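Local atomic coordinates of tyrosine-protein phosphatase YwqE (Bacillus subtilis, PDB entry 3QY7), a protein that removes phosphate from tyrosine residues of phosphorylated proteins, as a manganese-dependent phosphatase of the metallo-dependent hydrolase superfamily. Residues A11-A16 and T40-N45; Q79-Y84 and R94-L99; K103-E108 and K128-V133. All coordinates share one frame; numbering follows the deposited sequence. Where two conformers were deposited one is given.

Interaction 1: residues A11-A16 and T40-N45; sequences AMDDGA and TPHHNN. With MG (magnesium ion), chain D.
Asp13 meets the turn of segment 40-45 through its carboxylate. The backbone N of His42 donates to Asp13 OD2 over 3.0 Å with an N-H...O angle of 159°, reaching the oxygen on its anti side and 21° out of the carboxylate plane. The same OD2 packs 3.3 Å from Pro41 CA. Asp13 and His42 side chains cross at about a right angle, and Asp13 CB lies in the ring plane at the imidazole edge.

Beside this bond, Asp14 grips the magnesium ion with both carboxylate oxygens in one of two conformers, OD1 at 2.3 Å and OD2 at 2.5 Å from the metal. His42 is also a ligand, and His196 completes the protein part of the site, so the two segments are joined across a cation as well as through Asp13. This magnesium site is part of the metal centre of a PHP-like phosphatase built on a TIM barrel, and a phosphate ion, probably from the crystallisation liquor, is bound close to His42. Further out, Met12 and Pro41 lie side by side and point the same way, Met12 SD 3.9 Å from Pro41 CB.

Behind the first shell, Asp13 is held both from its own loop and from His7. With CG between the backbone N and the carbonyl carbon (chi1 70°), OD1 receives the N-H of Gly15 at 3.0 Å, closing an Asx turn, while His7 ND1 is a second partner of OD2. The carboxylate is thus bonded at both oxygens, which probably limits its rotation.

Segment 11-16 belongs to the loop between strand 2-3 and helix 19-31, which Ala16 touches. Met12 and Pro41 reach helix 52-68 at Ala58 and Val55, and strand 80-82 lies next to segment 40-45.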
loop_
_atom_site.group_PDB
_atom_site.type_symbol
_atom_site.label_atom_id
_atom_site.label_comp_id
_atom_site.label_asym_id
_atom_site.label_seq_id
_atom_site.Cartn_x
_atom_site.Cartn_y
_atom_site.Cartn_z
ATOM N N ALA A 11 17.144 2.918 6.409
ATOM C CA ALA A 11 18.073 1.788 6.401
ATOM C C ALA A 11 17.366 0.448 6.582
ATOM O O ALA A 11 17.826 -0.411 7.341
ATOM C CB ALA A 11 19.157 1.984 7.474
ATOM N N MET A 12 16.245 0.262 5.896
ATOM C CA MET A 12 15.540 -0.987 5.917
ATOM C C MET A 12 15.405 -1.618 4.578
ATOM O O MET A 12 15.365 -2.788 4.420
ATOM C CB MET A 12 14.132 -0.798 6.468
ATOM C CG MET A 12 14.098 -0.378 7.840
ATOM S SD MET A 12 12.884 -1.251 8.798
ATOM C CE MET A 12 13.510 -1.004 10.347
ATOM N N ASP A 13 15.329 -0.748 3.612
ATOM C CA ASP A 13 14.942 -1.079 2.294
ATOM C C ASP A 13 15.421 -0.064 1.249
ATOM O O ASP A 13 16.369 0.611 1.420
ATOM C CB ASP A 13 13.510 -1.613 2.129
ATOM C CG ASP A 13 12.445 -0.546 2.346
ATOM O OD1 ASP A 13 12.823 0.568 2.465
ATOM O OD2 ASP A 13 11.316 -0.928 2.368
ATOM N N ASP A 14 14.733 -0.055 0.139
ATOM C CA ASP A 14 15.065 0.889 -0.893
ATOM C C ASP A 14 14.470 2.289 -0.703
ATOM O O ASP A 14 14.644 3.132 -1.493
ATOM C CB ASP A 14 14.688 0.317 -2.242
ATOM C CG ASP A 14 13.325 -0.204 -2.252
ATOM O OD1 ASP A 14 12.864 -0.454 -3.336
ATOM O OD2 ASP A 14 12.693 -0.404 -1.183
ATOM N N GLY A 15 13.796 2.507 0.404
ATOM C CA GLY A 15 13.263 3.812 0.678
ATOM C C GLY A 15 14.280 4.625 1.495
ATOM O O GLY A 15 15.422 4.674 1.056
ATOM N N ALA A 16 13.928 5.307 2.579
ATOM C CA ALA A 16 14.834 6.286 3.110
ATOM C C ALA A 16 16.193 5.678 3.469
ATOM O O ALA A 16 16.284 4.672 4.018
ATOM C CB ALA A 16 14.240 6.838 4.381
ATOM N N THR A 40 5.717 0.621 5.728
ATOM C CA THR A 40 5.632 -0.732 5.174
ATOM C C THR A 40 6.963 -1.138 4.542
ATOM O O THR A 40 7.018 -1.356 3.315
ATOM C CB THR A 40 4.527 -0.855 4.130
ATOM O OG1 THR A 40 4.731 0.118 3.099
ATOM C CG2 THR A 40 3.169 -0.611 4.765
ATOM N N PRO A 41 8.027 -1.228 5.364
ATOM C CA PRO A 41 9.310 -1.694 4.819
ATOM C C PRO A 41 9.146 -3.099 4.245
ATOM O O PRO A 41 8.312 -3.875 4.733
ATOM C CB PRO A 41 10.224 -1.739 6.041
ATOM C CG PRO A 41 9.309 -1.885 7.218
ATOM C CD PRO A 41 8.075 -1.097 6.836
ATOM N N HIS A 42 9.932 -3.431 3.218
ATOM C CA HIS A 42 9.896 -4.778 2.703
ATOM C C HIS A 42 10.293 -5.723 3.832
ATOM O O HIS A 42 11.109 -5.409 4.586
ATOM C CB HIS A 42 10.820 -4.977 1.458
ATOM C CG HIS A 42 10.402 -4.192 0.254
ATOM N ND1 HIS A 42 9.506 -4.656 -0.674
ATOM C CD2 HIS A 42 10.771 -2.974 -0.166
ATOM C CE1 HIS A 42 9.311 -3.739 -1.588
ATOM N NE2 HIS A 42 10.063 -2.699 -1.304
ATOM N N HIS A 43 9.670 -6.886 3.926
ATOM C CA HIS A 43 10.001 -7.796 5.028
ATOM C C HIS A 43 11.395 -8.415 4.863
ATOM O O HIS A 43 12.045 -8.749 5.852
ATOM C CB HIS A 43 8.915 -8.851 5.237
ATOM C CG HIS A 43 8.935 -9.947 4.222
ATOM N ND1 HIS A 43 9.189 -11.260 4.552
ATOM C CD2 HIS A 43 8.733 -9.925 2.884
ATOM C CE1 HIS A 43 9.145 -12.002 3.460
ATOM N NE2 HIS A 43 8.872 -11.216 2.431
ATOM N N ASN A 44 11.853 -8.468 3.629
ATOM C CA ASN A 44 13.200 -8.858 3.252
ATOM C C ASN A 44 13.869 -7.750 2.482
ATOM O O ASN A 44 13.284 -7.157 1.673
ATOM C CB ASN A 44 13.152 -9.979 2.231
ATOM C CG ASN A 44 12.812 -11.258 2.810
ATOM O OD1 ASN A 44 13.253 -11.578 3.869
ATOM N ND2 ASN A 44 12.036 -12.018 2.116
ATOM N N ASN A 45 15.120 -7.516 2.746
ATOM C CA ASN A 45 15.892 -6.574 1.995
ATOM C C ASN A 45 17.263 -7.196 1.750
ATOM O O ASN A 45 18.197 -7.044 2.501
ATOM C CB ASN A 45 15.953 -5.249 2.732
ATOM C CG ASN A 45 17.258 -4.547 2.638
ATOM O OD1 ASN A 45 17.636 -4.124 1.613
ATOM N ND2 ASN A 45 17.869 -4.344 3.725
HETATM MG MG MG D . 10.645 -0.521 -2.608
#

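Interaction 2: residues Q79-Y84 and R94-L99. With FE (Fe (III) ion), chain C; FE (Fe (III) ion), chain B.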
loop_
_atom_site.group_PDB
_atom_site.type_symbol
_atom_site.label_atom_id
_atom_site.label_comp_id
_atom_site.label_asym_id
_atom_site.label_seq_id
_atom_site.Cartn_x
_atom_site.Cartn_y
_atom_site.Cartn_z
ATOM N N GLN A 79 4.386 -3.842 7.085
ATOM C CA GLN A 79 5.391 -4.392 6.167
ATOM C C GLN A 79 4.783 -4.500 4.783
ATOM O O GLN A 79 3.573 -4.682 4.630
ATOM C CB GLN A 79 5.801 -5.818 6.598
ATOM C CG GLN A 79 6.882 -5.881 7.645
ATOM C CD GLN A 79 7.195 -7.318 8.040
ATOM O OE1 GLN A 79 6.337 -8.194 7.978
ATOM N NE2 GLN A 79 8.436 -7.551 8.458
ATOM N N GLU A 80 5.634 -4.398 3.764
ATOM C CA GLU A 80 5.242 -4.821 2.428
ATOM C C GLU A 80 5.823 -6.225 2.261
ATOM O O GLU A 80 7.042 -6.420 2.344
ATOM C CB GLU A 80 5.792 -3.875 1.349
ATOM C CG GLU A 80 5.374 -4.348 -0.081
ATOM C CD GLU A 80 5.863 -3.450 -1.198
ATOM O OE1 GLU A 80 6.534 -2.464 -0.913
ATOM O OE2 GLU A 80 5.545 -3.743 -2.359
ATOM N N ILE A 81 4.939 -7.195 2.073
ATOM C CA ILE A 81 5.347 -8.613 2.072
ATOM C C ILE A 81 5.269 -9.200 0.663
ATOM O O ILE A 81 4.195 -9.461 0.145
ATOM C CB ILE A 81 4.457 -9.425 3.039
ATOM C CG1 ILE A 81 4.472 -8.780 4.434
ATOM C CG2 ILE A 81 4.897 -10.915 3.066
ATOM C CD1 ILE A 81 3.403 -9.313 5.388
ATOM N N ARG A 82 6.429 -9.401 0.047
ATOM C CA ARG A 82 6.479 -10.133 -1.208
ATOM C C ARG A 82 5.932 -11.529 -0.952
ATOM O O ARG A 82 6.422 -12.235 -0.062
ATOM C CB ARG A 82 7.914 -10.210 -1.722
ATOM C CG ARG A 82 8.093 -11.096 -2.961
ATOM C CD ARG A 82 7.517 -10.418 -4.213
ATOM N NE ARG A 82 8.195 -9.159 -4.520
ATOM C CZ ARG A 82 9.354 -9.065 -5.168
ATOM N NH1 ARG A 82 9.976 -10.167 -5.595
ATOM N NH2 ARG A 82 9.890 -7.869 -5.395
ATOM N N ILE A 83 4.936 -11.920 -1.741
ATOM C CA ILE A 83 4.228 -13.182 -1.537
ATOM C C ILE A 83 5.204 -14.355 -1.487
ATOM O O ILE A 83 6.195 -14.377 -2.205
ATOM C CB ILE A 83 3.137 -13.389 -2.626
ATOM C CG1 ILE A 83 2.153 -14.507 -2.249
ATOM C CG2 ILE A 83 3.761 -13.561 -4.024
ATOM C CD1 ILE A 83 0.896 -14.540 -3.122
ATOM N N TYR A 84 4.931 -15.284 -0.582
ATOM C CA TYR A 84 5.640 -16.571 -0.538
ATOM C C TYR A 84 4.714 -17.586 0.097
ATOM O O TYR A 84 3.674 -17.222 0.642
ATOM C CB TYR A 84 7.011 -16.473 0.162
ATOM C CG TYR A 84 6.984 -16.112 1.630
ATOM C CD1 TYR A 84 6.847 -14.784 2.040
ATOM C CD2 TYR A 84 7.126 -17.090 2.613
ATOM C CE1 TYR A 84 6.841 -14.449 3.380
ATOM C CE2 TYR A 84 7.117 -16.763 3.961
ATOM C CZ TYR A 84 6.970 -15.433 4.341
ATOM O OH TYR A 84 6.968 -15.099 5.682
ATOM N N ARG A 94 3.658 -14.660 14.260
ATOM C CA ARG A 94 3.977 -13.242 14.440
ATOM C C ARG A 94 5.380 -12.882 13.931
ATOM O O ARG A 94 6.078 -12.040 14.501
ATOM C CB ARG A 94 3.717 -12.801 15.889
ATOM C CG ARG A 94 2.234 -12.897 16.269
ATOM C CD ARG A 94 1.932 -12.385 17.670
ATOM N NE ARG A 94 2.549 -13.219 18.696
ATOM C CZ ARG A 94 3.480 -12.799 19.549
ATOM N NH1 ARG A 94 3.909 -11.540 19.523
ATOM N NH2 ARG A 94 3.979 -13.639 20.447
ATOM N N GLN A 95 5.779 -13.531 12.836
ATOM C CA GLN A 95 7.057 -13.263 12.198
ATOM C C GLN A 95 6.856 -12.347 10.989
ATOM O O GLN A 95 7.812 -12.011 10.294
ATOM C CB GLN A 95 7.750 -14.575 11.799
ATOM C CG GLN A 95 8.431 -15.302 12.983
ATOM C CD GLN A 95 8.498 -16.817 12.806
ATOM O OE1 GLN A 95 8.585 -17.329 11.683
ATOM N NE2 GLN A 95 8.451 -17.540 13.921
ATOM N N LEU A 96 5.605 -11.948 10.771
ATOM C CA LEU A 96 5.250 -10.911 9.801
ATOM C C LEU A 96 4.325 -9.923 10.481
ATOM O O LEU A 96 3.642 -10.262 11.449
ATOM C CB LEU A 96 4.546 -11.505 8.580
ATOM C CG LEU A 96 5.308 -12.445 7.649
ATOM C CD1 LEU A 96 4.317 -13.068 6.679
ATOM C CD2 LEU A 96 6.422 -11.720 6.917
ATOM N N LEU A 97 4.287 -8.704 9.951
ATOM C CA LEU A 97 3.387 -7.664 10.432
ATOM C C LEU A 97 2.266 -7.438 9.438
ATOM O O LEU A 97 2.501 -7.385 8.221
ATOM C CB LEU A 97 4.144 -6.336 10.605
ATOM C CG LEU A 97 5.147 -6.164 11.741
ATOM C CD1 LEU A 97 5.848 -4.843 11.619
ATOM C CD2 LEU A 97 4.436 -6.249 13.104
ATOM N N SER A 98 1.045 -7.318 9.947
ATOM C CA SER A 98 -0.032 -6.776 9.147
ATOM C C SER A 98 0.009 -5.254 9.293
ATOM O O SER A 98 0.827 -4.725 10.053
ATOM C CB SER A 98 -1.383 -7.349 9.567
ATOM O OG SER A 98 -1.618 -7.080 10.941
ATOM N N LEU A 99 -0.825 -4.562 8.525
ATOM C CA LEU A 99 -0.796 -3.101 8.507
ATOM C C LEU A 99 -1.355 -2.589 9.826
ATOM O O LEU A 99 -2.507 -2.824 10.140
ATOM C CB LEU A 99 -1.598 -2.567 7.301
ATOM C CG LEU A 99 -1.076 -2.973 5.902
ATOM C CD1 LEU A 99 -2.045 -2.545 4.844
ATOM C CD2 LEU A 99 0.325 -2.361 5.643
HETATM FE FE FE C . 6.417 -0.492 -1.774
HETATM FE FE FE B . 6.248 -3.000 -4.193
HETATM O O HOH W 1 1.383 -5.901 5.940
HETATM O O HOH W 2 7.267 -2.256 -6.034
HETATM O O HOH W 3 5.843 -1.131 -3.440
#
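Gln79 reaches across to the loop 94-99 with its amide oxygen, which takes the backbone N-H of Leu97 at 2.9 Å (Gln79 OE1 to Leu97 N, 169° at the hydrogen). The donor sits above the carbonyl plane, 53° out of it. Gln79 is extended beyond CG, which carries OE1 as far as the loop, while NE2 has a weak bond to Asn50 O. A water donates to Gln79 O at 2.8 Å and to Leu97 O, a second polar link between the same two residues.

Ile81 swings CG1 beside its backbone N (chi1 -54°), and this brings CD1 to 4.0 Å from Leu96 CB and against the carbonyl oxygen of Leu97. From the opposite direction to Leu96 comes Tyr84, whose OH lies 3.5 Å from Leu96 CD1 and bonds to Asp90. Glu80, its CB turned away from the loop, is fully extended and bridges both iron ions, each carboxylate oxygen binding one.

The contact joins strand 80-82 to the loop that follows helix 87-92 and leads to the parallel strand 104-108. Amid aliphatic contacts, Gln79 OE1 satisfies Leu97 N and the water Leu97 O, whereas Gln79 N is buried without a partner, one residue before the iron-bridging carboxylate.

Interaction 3: residues K103-E108 and K128-V133; sequences KYILIE and KGYIPV. With FE (Fe (III) ion), chain B.
Tyr104 and Ile131 lie side by side and point the same way, Ile131 CD1 approaching Tyr104 CE1 to 3.6 Å. Val133 reaches the edge of the same ring, near its plane, with CG2 at 3.9 Å from Tyr104 CD1. Lys103 CG, set between its backbone N and carbonyl carbon, lies over one face of that ring toward its rim, and CD crosses Ile131 near its CD1. Tyr104 takes this place with CG beside its backbone N (chi1 -63°), and its hydroxyl is bonded to Gln235 O and Ile237 N. Leu106 crosses Val133 at a slant, its CD1 4.2 Å from Val133 CG1.

Beneath these side chains runs a parallel ladder: Ile131 N to Lys103 O (2.8 Å), Ile105 N to Ile131 O (3.1 Å), Val133 N to Ile105 O (2.8 Å) and Ile107 N to Val133 O (2.9 Å). Strands 104-108 and 131-133 are twisted 38° against each other. Tyr130 brings its ring edge to Lys103 O, CD1 at 3.3 Å, after the Schellman motif at Gly129.

Tyr104, Leu106, Ile131 and Val133 share one face of the sheet, where Leu106 meets His5 and Thr40; Ile105 and Pro132 are on the other. This is a beta-alpha-beta unit of the barrel: helix 118-127 joins the strands and packs on Ile107, Tyr130 and Pro132, and strand 80-82 flanks 104-108, whose Glu108 binds iron.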
loop_
_atom_site.group_PDB
_atom_site.type_symbol
_atom_site.label_atom_id
_atom_site.label_comp_id
_atom_site.label_asym_id
_atom_site.label_seq_id
_atom_site.Cartn_x
_atom_site.Cartn_y
_atom_site.Cartn_z
ATOM N N LYS A 103 -6.396 -6.455 10.515
ATOM C CA LYS A 103 -6.667 -7.617 9.682
ATOM C C LYS A 103 -6.169 -7.459 8.255
ATOM O O LYS A 103 -6.239 -8.407 7.489
ATOM C CB LYS A 103 -8.159 -7.914 9.656
ATOM C CG LYS A 103 -8.986 -6.976 8.797
ATOM C CD LYS A 103 -10.443 -7.365 8.826
ATOM C CE LYS A 103 -11.070 -7.001 10.139
ATOM N NZ LYS A 103 -12.406 -7.671 10.266
ATOM N N TYR A 104 -5.706 -6.261 7.901
ATOM C CA TYR A 104 -5.256 -5.984 6.533
ATOM C C TYR A 104 -3.768 -6.253 6.393
ATOM O O TYR A 104 -2.968 -5.778 7.189
ATOM C CB TYR A 104 -5.578 -4.534 6.161
ATOM C CG TYR A 104 -7.062 -4.275 6.158
ATOM C CD1 TYR A 104 -7.823 -4.488 5.013
ATOM C CD2 TYR A 104 -7.721 -3.889 7.331
ATOM C CE1 TYR A 104 -9.195 -4.278 5.018
ATOM C CE2 TYR A 104 -9.092 -3.675 7.352
ATOM C CZ TYR A 104 -9.824 -3.874 6.194
ATOM O OH TYR A 104 -11.183 -3.679 6.199
ATOM N N ILE A 105 -3.391 -7.030 5.383
ATOM C CA ILE A 105 -2.002 -7.403 5.203
ATOM C C ILE A 105 -1.600 -7.041 3.783
ATOM O O ILE A 105 -2.359 -7.315 2.844
ATOM C CB ILE A 105 -1.752 -8.922 5.520
ATOM C CG1 ILE A 105 -0.297 -9.322 5.289
ATOM C CG2 ILE A 105 -2.758 -9.833 4.825
ATOM C CD1 ILE A 105 0.021 -10.762 5.710
ATOM N N LEU A 106 -0.444 -6.390 3.644
ATOM C CA LEU A 106 0.015 -5.883 2.338
ATOM C C LEU A 106 0.902 -6.910 1.659
ATOM O O LEU A 106 2.021 -7.161 2.091
ATOM C CB LEU A 106 0.748 -4.542 2.523
ATOM C CG LEU A 106 1.152 -3.813 1.229
ATOM C CD1 LEU A 106 -0.068 -3.406 0.419
ATOM C CD2 LEU A 106 2.014 -2.611 1.565
ATOM N N ILE A 107 0.353 -7.513 0.606
ATOM C CA ILE A 107 1.002 -8.588 -0.130
ATOM C C ILE A 107 1.346 -8.078 -1.521
ATOM O O ILE A 107 0.472 -7.572 -2.229
ATOM C CB ILE A 107 0.051 -9.806 -0.243
ATOM C CG1 ILE A 107 -0.363 -10.313 1.148
ATOM C CG2 ILE A 107 0.684 -10.943 -1.083
ATOM C CD1 ILE A 107 0.766 -10.821 1.997
ATOM N N GLU A 108 2.606 -8.241 -1.899
ATOM C CA GLU A 108 3.114 -7.786 -3.189
ATOM C C GLU A 108 3.471 -8.993 -4.039
ATOM O O GLU A 108 4.201 -9.867 -3.581
ATOM C CB GLU A 108 4.370 -6.945 -2.977
ATOM C CG GLU A 108 4.926 -6.310 -4.248
ATOM C CD GLU A 108 6.406 -6.006 -4.161
ATOM O OE1 GLU A 108 6.839 -4.962 -4.698
ATOM O OE2 GLU A 108 7.160 -6.791 -3.554
ATOM N N LYS A 128 -9.143 -17.086 8.100
ATOM C CA LYS A 128 -8.520 -16.687 9.367
ATOM C C LYS A 128 -8.916 -15.268 9.790
ATOM O O LYS A 128 -8.546 -14.811 10.875
ATOM C CB LYS A 128 -6.992 -16.800 9.278
ATOM C CG LYS A 128 -6.441 -18.218 9.305
ATOM C CD LYS A 128 -6.400 -18.787 10.720
ATOM C CE LYS A 128 -6.132 -20.282 10.692
ATOM N NZ LYS A 128 -7.354 -21.028 10.277
ATOM N N GLY A 129 -9.655 -14.567 8.930
ATOM C CA GLY A 129 -10.197 -13.256 9.257
ATOM C C GLY A 129 -9.313 -12.116 8.780
ATOM O O GLY A 129 -9.546 -10.966 9.129
ATOM N N TYR A 130 -8.293 -12.446 8.002
ATOM C CA TYR A 130 -7.485 -11.419 7.317
ATOM C C TYR A 130 -8.096 -10.960 5.985
ATOM O O TYR A 130 -8.907 -11.666 5.365
ATOM C CB TYR A 130 -6.068 -11.930 7.076
ATOM C CG TYR A 130 -5.202 -12.009 8.321
ATOM C CD1 TYR A 130 -4.519 -10.878 8.786
ATOM C CD2 TYR A 130 -5.058 -13.210 9.032
ATOM C CE1 TYR A 130 -3.723 -10.929 9.918
ATOM C CE2 TYR A 130 -4.256 -13.272 10.179
ATOM C CZ TYR A 130 -3.601 -12.126 10.616
ATOM O OH TYR A 130 -2.802 -12.164 11.745
ATOM N N ILE A 131 -7.705 -9.763 5.555
ATOM C CA ILE A 131 -8.046 -9.267 4.233
ATOM C C ILE A 131 -6.721 -8.967 3.543
ATOM O O ILE A 131 -5.985 -8.071 3.974
ATOM C CB ILE A 131 -8.960 -8.017 4.287
ATOM C CG1 ILE A 131 -10.324 -8.369 4.896
ATOM C CG2 ILE A 131 -9.168 -7.466 2.878
ATOM C CD1 ILE A 131 -11.299 -7.184 5.020
ATOM N N PRO A 132 -6.375 -9.743 2.496
ATOM C CA PRO A 132 -5.142 -9.445 1.772
ATOM C C PRO A 132 -5.343 -8.212 0.904
ATOM O O PRO A 132 -6.380 -8.090 0.238
ATOM C CB PRO A 132 -4.917 -10.690 0.891
ATOM C CG PRO A 132 -6.272 -11.313 0.753
ATOM C CD PRO A 132 -7.046 -10.963 2.004
ATOM N N VAL A 133 -4.370 -7.304 0.954
ATOM C CA VAL A 133 -4.354 -6.109 0.117
ATOM C C VAL A 133 -3.218 -6.242 -0.866
ATOM O O VAL A 133 -2.038 -6.262 -0.468
ATOM C CB VAL A 133 -4.160 -4.837 0.953
ATOM C CG1 VAL A 133 -4.226 -3.585 0.035
ATOM C CG2 VAL A 133 -5.271 -4.743 2.019
HETATM FE FE FE B . 6.248 -3.000 -4.193
HETATM O O HOH W 2 7.267 -2.256 -6.034
HETATM O O HOH W 3 5.843 -1.131 -3.440
#

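From the N terminus, interaction 1 closes the loop that runs through helix 19-31 and strand 36-38, interaction 2 the short one around helix 87-92, and interaction 3 the one around helix 118-127. They follow in series, with no nesting or crossing. Segment 40-45 hands on to 79-84 through backbone bonds of Pro41 and His43 with Glu80. The step to interaction 3 is made by a probable hydrogen bond from Leu99 N to Tyr104 O, by the Arg82-Glu108 salt bridge and by the neighbouring strands 80-82 and 104-108. Together they tie consecutive parts of the barrel round the metal centre, to which Asp14, His42, Glu80 and Glu108 contribute ligands.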